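Local coordinates for protein aryl acylamidase (bacterium CSBL00001, PDB 4YJ6) that probably hydrolyses the amide bond of aryl acylamides, as a member of the amidase signature family, at residues A[88-93]-A[111-116]; A[82-87]-A[180-185]. One frame throughout, in Å; residues are numbered along the deposited sequence.

Overall arrangement
Contact 1 is nested within the chain segment that contact 2 closes: the polypeptide leaves strand 80-84, makes the loop tied by 88-93 and 111-116, and reaches strand 178-183 later. Their centres lie about 12 Å apart. Contact 2 is about 7 Å from the centre of the chain, beside the bound phosphate, whereas contact 1 is nearer the surface, about 18 Å from that centre. The two meet directly. The methyl CE of selenomethionine M83 packs 3.4 Å from S114 OG and also touches A88, and the ring of Y116 reaches both L82 and G180. The loop and the start of helix 115-122 thus pack against strand 80-84, which carries K84 to the probable active site.

Contact 1 (A[88-93]-A[111-116])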
loop_
_atom_site.group_PDB
_atom_site.type_symbol
_atom_site.label_atom_id
_atom_site.label_comp_id
_atom_site.label_asym_id
_atom_site.label_seq_id
_atom_site.Cartn_x
_atom_site.Cartn_y
_atom_site.Cartn_z
ATOM N N ALA A 88 -9.583 7.153 -6.820
ATOM C CA ALA A 88 -8.691 7.798 -7.792
ATOM C C ALA A 88 -9.262 9.164 -8.149
ATOM O O ALA A 88 -10.453 9.273 -8.406
ATOM C CB ALA A 88 -8.575 6.942 -9.044
ATOM N N ALA A 89 -8.422 10.194 -8.172
ATOM C CA ALA A 89 -8.830 11.445 -8.815
ATOM C C ALA A 89 -7.709 11.895 -9.735
ATOM O O ALA A 89 -6.606 12.236 -9.287
ATOM C CB ALA A 89 -9.135 12.529 -7.777
ATOM N N LYS A 90 -7.988 11.886 -11.036
ATOM C CA LYS A 90 -7.040 12.440 -12.002
ATOM C C LYS A 90 -7.899 12.913 -13.163
ATOM O O LYS A 90 -8.677 12.143 -13.716
ATOM C CB LYS A 90 -6.015 11.406 -12.473
ATOM C CG LYS A 90 -5.028 12.052 -13.472
ATOM C CD LYS A 90 -3.879 11.176 -13.793
ATOM C CE LYS A 90 -2.733 11.979 -14.476
ATOM N NZ LYS A 90 -3.096 12.756 -15.705
ATOM N N PRO A 91 -7.787 14.188 -13.514
ATOM C CA PRO A 91 -8.780 14.717 -14.467
ATOM C C PRO A 91 -8.893 13.896 -15.759
ATOM O O PRO A 91 -7.877 13.560 -16.382
ATOM C CB PRO A 91 -8.282 16.135 -14.710
ATOM C CG PRO A 91 -7.688 16.528 -13.370
ATOM C CD PRO A 91 -6.959 15.248 -12.918
ATOM N N GLY A 92 -10.127 13.530 -16.123
ATOM C CA GLY A 92 -10.362 12.734 -17.316
ATOM C C GLY A 92 -10.199 11.229 -17.170
ATOM O O GLY A 92 -10.502 10.487 -18.103
ATOM N N TRP A 93 -9.750 10.757 -16.003
ATOM C CA TRP A 93 -9.530 9.332 -15.808
ATOM C C TRP A 93 -10.712 8.704 -15.064
ATOM O O TRP A 93 -11.465 9.395 -14.377
ATOM C CB TRP A 93 -8.263 9.099 -14.979
ATOM C CG TRP A 93 -6.974 9.320 -15.738
ATOM C CD1 TRP A 93 -6.739 10.211 -16.767
ATOM C CD2 TRP A 93 -5.758 8.618 -15.527
ATOM N NE1 TRP A 93 -5.421 10.095 -17.199
ATOM C CE2 TRP A 93 -4.804 9.121 -16.453
ATOM C CE3 TRP A 93 -5.374 7.610 -14.635
ATOM C CZ2 TRP A 93 -3.491 8.648 -16.502
ATOM C CZ3 TRP A 93 -4.062 7.124 -14.692
ATOM C CH2 TRP A 93 -3.129 7.661 -15.610
ATOM N N GLY A 111 -9.268 19.636 -12.455
ATOM C CA GLY A 111 -8.614 20.283 -11.334
ATOM C C GLY A 111 -8.623 19.525 -10.009
ATOM O O GLY A 111 -8.083 20.028 -9.022
ATOM N N VAL A 112 -9.240 18.335 -9.983
ATOM C CA VAL A 112 -9.303 17.487 -8.773
ATOM C C VAL A 112 -8.289 16.318 -8.878
ATOM O O VAL A 112 -8.333 15.524 -9.823
ATOM C CB VAL A 112 -10.734 16.926 -8.596
ATOM C CG1 VAL A 112 -10.867 16.078 -7.310
ATOM C CG2 VAL A 112 -11.784 18.092 -8.577
ATOM N N TRP A 113 -7.393 16.215 -7.890
ATOM C CA TRP A 113 -6.303 15.227 -7.955
ATOM C C TRP A 113 -6.139 14.492 -6.654
ATOM O O TRP A 113 -6.247 15.093 -5.587
ATOM C CB TRP A 113 -4.965 15.903 -8.220
ATOM C CG TRP A 113 -4.814 16.505 -9.579
ATOM C CD1 TRP A 113 -5.335 17.693 -10.025
ATOM C CD2 TRP A 113 -4.061 15.956 -10.671
ATOM N NE1 TRP A 113 -4.950 17.908 -11.337
ATOM C CE2 TRP A 113 -4.156 16.872 -11.748
ATOM C CE3 TRP A 113 -3.282 14.800 -10.831
ATOM C CZ2 TRP A 113 -3.529 16.649 -12.969
ATOM C CZ3 TRP A 113 -2.647 14.590 -12.035
ATOM C CH2 TRP A 113 -2.791 15.502 -13.103
ATOM N N SER A 114 -5.831 13.199 -6.734
ATOM C CA SER A 114 -5.317 12.500 -5.550
ATOM C C SER A 114 -3.792 12.628 -5.561
ATOM O O SER A 114 -3.197 13.010 -6.569
ATOM C CB SER A 114 -5.805 11.067 -5.501
ATOM O OG SER A 114 -5.535 10.397 -6.690
ATOM N N THR A 115 -3.146 12.336 -4.434
ATOM C CA THR A 115 -1.764 12.810 -4.245
ATOM C C THR A 115 -0.755 12.118 -5.133
ATOM O O THR A 115 0.113 12.768 -5.707
ATOM C CB THR A 115 -1.358 12.604 -2.794
ATOM O OG1 THR A 115 -2.277 13.353 -1.985
ATOM C CG2 THR A 115 0.111 13.095 -2.577
ATOM N N TYR A 116 -0.822 10.800 -5.227
ATOM C CA TYR A 116 0.212 10.085 -5.985
ATOM C C TYR A 116 0.305 10.563 -7.474
ATOM O O TYR A 116 1.373 10.928 -7.900
ATOM C CB TYR A 116 -0.012 8.579 -5.872
ATOM C CG TYR A 116 1.085 7.763 -6.467
ATOM C CD1 TYR A 116 2.198 7.411 -5.686
ATOM C CD2 TYR A 116 0.992 7.283 -7.771
ATOM C CE1 TYR A 116 3.209 6.653 -6.198
ATOM C CE2 TYR A 116 2.017 6.490 -8.296
ATOM C CZ TYR A 116 3.109 6.179 -7.487
ATOM O OH TYR A 116 4.127 5.404 -7.969
#
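P91 lays its CD on the indole of W113, 3.6 Å from the centroid of the five-membered ring and 20° off its normal, a CH-pi contact over the face. The two side chains cross at about a right angle, and the proline ring also brings CG to within 3.6 Å of G111 N. K90 instead runs alongside W113, with CE 3.6 Å from CZ3. A89 is small enough for the backbones to close up, and its CB meets V112 CG1 at 4.0 Å. Here A89 and S114 exchange bonds: S114 N donates to A89 O (2.8 Å), and A89 N returns a longer one to S114 OG (3.3 Å, 168° at the hydrogen). With OG set between its backbone N and carbonyl carbon (chi1 53°), S114 turns the hydroxyl to A89.

Further out, a type II turn from K90 to W93, closed by W93 N to K90 O, shapes the loop; G92 suits its positive phi. The aliphatic chain of K90 passes with CD over the face of W93, and NZ forms a salt bridge with E55, which also accepts from W93 NE1. E224 takes the N-H groups of T115 and Y116, at the start of helix 115-122. Proline-on-tryptophan packing and paired A89-S114 bonds pin the base of a long connection between strand 80-84 and helix 115-122.

Contact 2 (A[82-87]-A[180-185]); sequences LMKDLF and GGTDGG. With PO4 (phosphate ion), chain B.
K84 stretches across G181 and T182, its CD 4.3 Å from G181 CA and its NZ hydrogen-bonded to T182 OG1 at 2.9 Å. The chain leaves with CG anti to the backbone N (chi1 176°) and stays extended to its tip, giving the length needed to reach the neighbouring strand. A weak second bond runs from NZ to T182 O at 3.4 Å. T182 suits this place because its hydroxyl faces the lysine while CG2 lies 4.1 Å from K84 CD. S163 and S164 also bond to NZ, so several oxygens hold the amine in position. L86 adds an apolar neighbour: its CD2 is 3.8 Å from T182 OG1 and equally far from O4 of the phosphate.

Nearer the start of the strands, G180 N donates to L82 O at 3.2 Å, almost straight at 178°. Water 1 gives one hydrogen to that same L82 O and the other to G180 O, bridging the backbones where the strands diverge. G180 has no side chain on the face turned to L82 and M83, where a CB would come against their backbone, so the two strands can approach closely enough for the direct bond.

Beyond D183, itself salt-bridged to R189, the N-H groups of G184 and G185 converge on phosphate O3, at 2.8 Å from G184 N. S163 and S187 also bond this ion, probably a crystallisation component. Strands 82-84 and 180-183 run nearly parallel, 16° apart, and join the edges of a three- and an eight-stranded sheet, consistent with the eleven-stranded mixed core of amidase signature enzymes. S187, S163 and K84 probably form the Ser-cisSer-Lys triad of this family, and the N-H groups of G184 and G185 are placed as its oxyanion hole would be.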
loop_
_atom_site.group_PDB
_atom_site.type_symbol
_atom_site.label_atom_id
_atom_site.label_comp_id
_atom_site.label_asym_id
_atom_site.label_seq_id
_atom_site.Cartn_x
_atom_site.Cartn_y
_atom_site.Cartn_z
ATOM N N LEU A 82 2.053 3.482 -12.199
ATOM C CA LEU A 82 0.589 3.507 -12.306
ATOM C C LEU A 82 -0.007 3.879 -10.945
ATOM O O LEU A 82 0.630 3.601 -9.901
ATOM C CB LEU A 82 0.038 2.138 -12.737
ATOM C CG LEU A 82 0.263 1.715 -14.190
ATOM C CD1 LEU A 82 1.659 1.126 -14.394
ATOM C CD2 LEU A 82 -0.792 0.683 -14.568
HETATM N N MSE A 83 -1.185 4.508 -10.959
HETATM C CA MSE A 83 -1.839 4.909 -9.689
HETATM C C MSE A 83 -2.878 3.825 -9.404
HETATM O O MSE A 83 -3.144 2.930 -10.253
HETATM C CB MSE A 83 -2.514 6.276 -9.826
HETATM C CG MSE A 83 -3.690 6.155 -10.777
HETATM SE SE MSE A 83 -4.671 7.786 -10.827
HETATM C CE MSE A 83 -5.269 7.935 -8.977
ATOM N N LYS A 84 -3.472 3.909 -8.220
ATOM C CA LYS A 84 -4.461 2.910 -7.776
ATOM C C LYS A 84 -5.899 3.379 -8.009
ATOM O O LYS A 84 -6.255 4.527 -7.685
ATOM C CB LYS A 84 -4.238 2.677 -6.284
ATOM C CG LYS A 84 -5.258 1.715 -5.623
ATOM C CD LYS A 84 -4.804 1.507 -4.172
ATOM C CE LYS A 84 -5.872 0.754 -3.399
ATOM N NZ LYS A 84 -5.442 0.546 -2.000
ATOM N N ASP A 85 -6.746 2.476 -8.502
ATOM C CA ASP A 85 -8.156 2.783 -8.717
ATOM C C ASP A 85 -8.994 2.623 -7.419
ATOM O O ASP A 85 -9.868 1.753 -7.332
ATOM C CB ASP A 85 -8.689 1.845 -9.830
ATOM C CG ASP A 85 -10.155 2.096 -10.155
ATOM O OD1 ASP A 85 -10.660 3.195 -9.822
ATOM O OD2 ASP A 85 -10.773 1.187 -10.792
ATOM N N LEU A 86 -8.747 3.474 -6.424
ATOM C CA LEU A 86 -9.553 3.485 -5.209
ATOM C C LEU A 86 -9.606 4.943 -4.757
ATOM O O LEU A 86 -8.591 5.490 -4.320
ATOM C CB LEU A 86 -8.937 2.582 -4.111
ATOM C CG LEU A 86 -9.708 2.653 -2.786
ATOM C CD1 LEU A 86 -11.184 2.192 -2.974
ATOM C CD2 LEU A 86 -9.008 1.779 -1.730
ATOM N N PHE A 87 -10.778 5.567 -4.939
ATOM C CA PHE A 87 -10.921 7.015 -4.808
ATOM C C PHE A 87 -9.888 7.746 -5.674
ATOM O O PHE A 87 -9.395 8.817 -5.318
ATOM C CB PHE A 87 -10.863 7.439 -3.347
ATOM C CG PHE A 87 -12.015 6.890 -2.547
ATOM C CD1 PHE A 87 -13.273 7.506 -2.618
ATOM C CD2 PHE A 87 -11.866 5.737 -1.786
ATOM C CE1 PHE A 87 -14.347 7.008 -1.910
ATOM C CE2 PHE A 87 -12.949 5.221 -1.059
ATOM C CZ PHE A 87 -14.176 5.851 -1.115
ATOM N N GLY A 180 1.758 3.310 -6.943
ATOM C CA GLY A 180 1.101 3.964 -5.825
ATOM C C GLY A 180 0.107 3.065 -5.095
ATOM O O GLY A 180 -0.720 2.383 -5.704
ATOM N N GLY A 181 0.198 3.074 -3.778
ATOM C CA GLY A 181 -0.753 2.361 -2.954
ATOM C C GLY A 181 -1.472 3.335 -2.039
ATOM O O GLY A 181 -1.080 4.502 -1.883
ATOM N N THR A 182 -2.578 2.870 -1.474
ATOM C CA THR A 182 -3.247 3.647 -0.435
ATOM C C THR A 182 -3.493 2.713 0.724
ATOM O O THR A 182 -3.479 1.482 0.552
ATOM C CB THR A 182 -4.574 4.282 -0.909
ATOM O OG1 THR A 182 -5.582 3.285 -1.145
ATOM C CG2 THR A 182 -4.327 5.092 -2.213
ATOM N N ASP A 183 -3.715 3.281 1.909
ATOM C CA ASP A 183 -3.626 2.436 3.124
ATOM C C ASP A 183 -4.530 3.029 4.225
ATOM O O ASP A 183 -4.256 4.132 4.719
ATOM C CB ASP A 183 -2.125 2.454 3.524
ATOM C CG ASP A 183 -1.753 1.499 4.665
ATOM O OD1 ASP A 183 -2.419 1.453 5.718
ATOM O OD2 ASP A 183 -0.727 0.802 4.486
ATOM N N GLY A 184 -5.604 2.305 4.581
ATOM C CA GLY A 184 -6.536 2.701 5.631
ATOM C C GLY A 184 -6.560 1.592 6.714
ATOM O O GLY A 184 -6.933 1.876 7.855
ATOM N N GLY A 185 -6.145 0.379 6.350
ATOM C CA GLY A 185 -6.018 -0.732 7.316
ATOM C C GLY A 185 -4.768 -1.538 7.029
ATOM O O GLY A 185 -4.580 -2.624 7.550
HETATM P P PO4 B . -7.705 -0.029 2.998
HETATM O O1 PO4 B . -8.441 -1.357 3.261
HETATM O O2 PO4 B . -8.495 0.999 3.773
HETATM O O3 PO4 B . -6.322 -0.167 3.533
HETATM O O4 PO4 B . -7.705 0.350 1.538
HETATM O O HOH W 1 -0.817 1.633 -8.374
#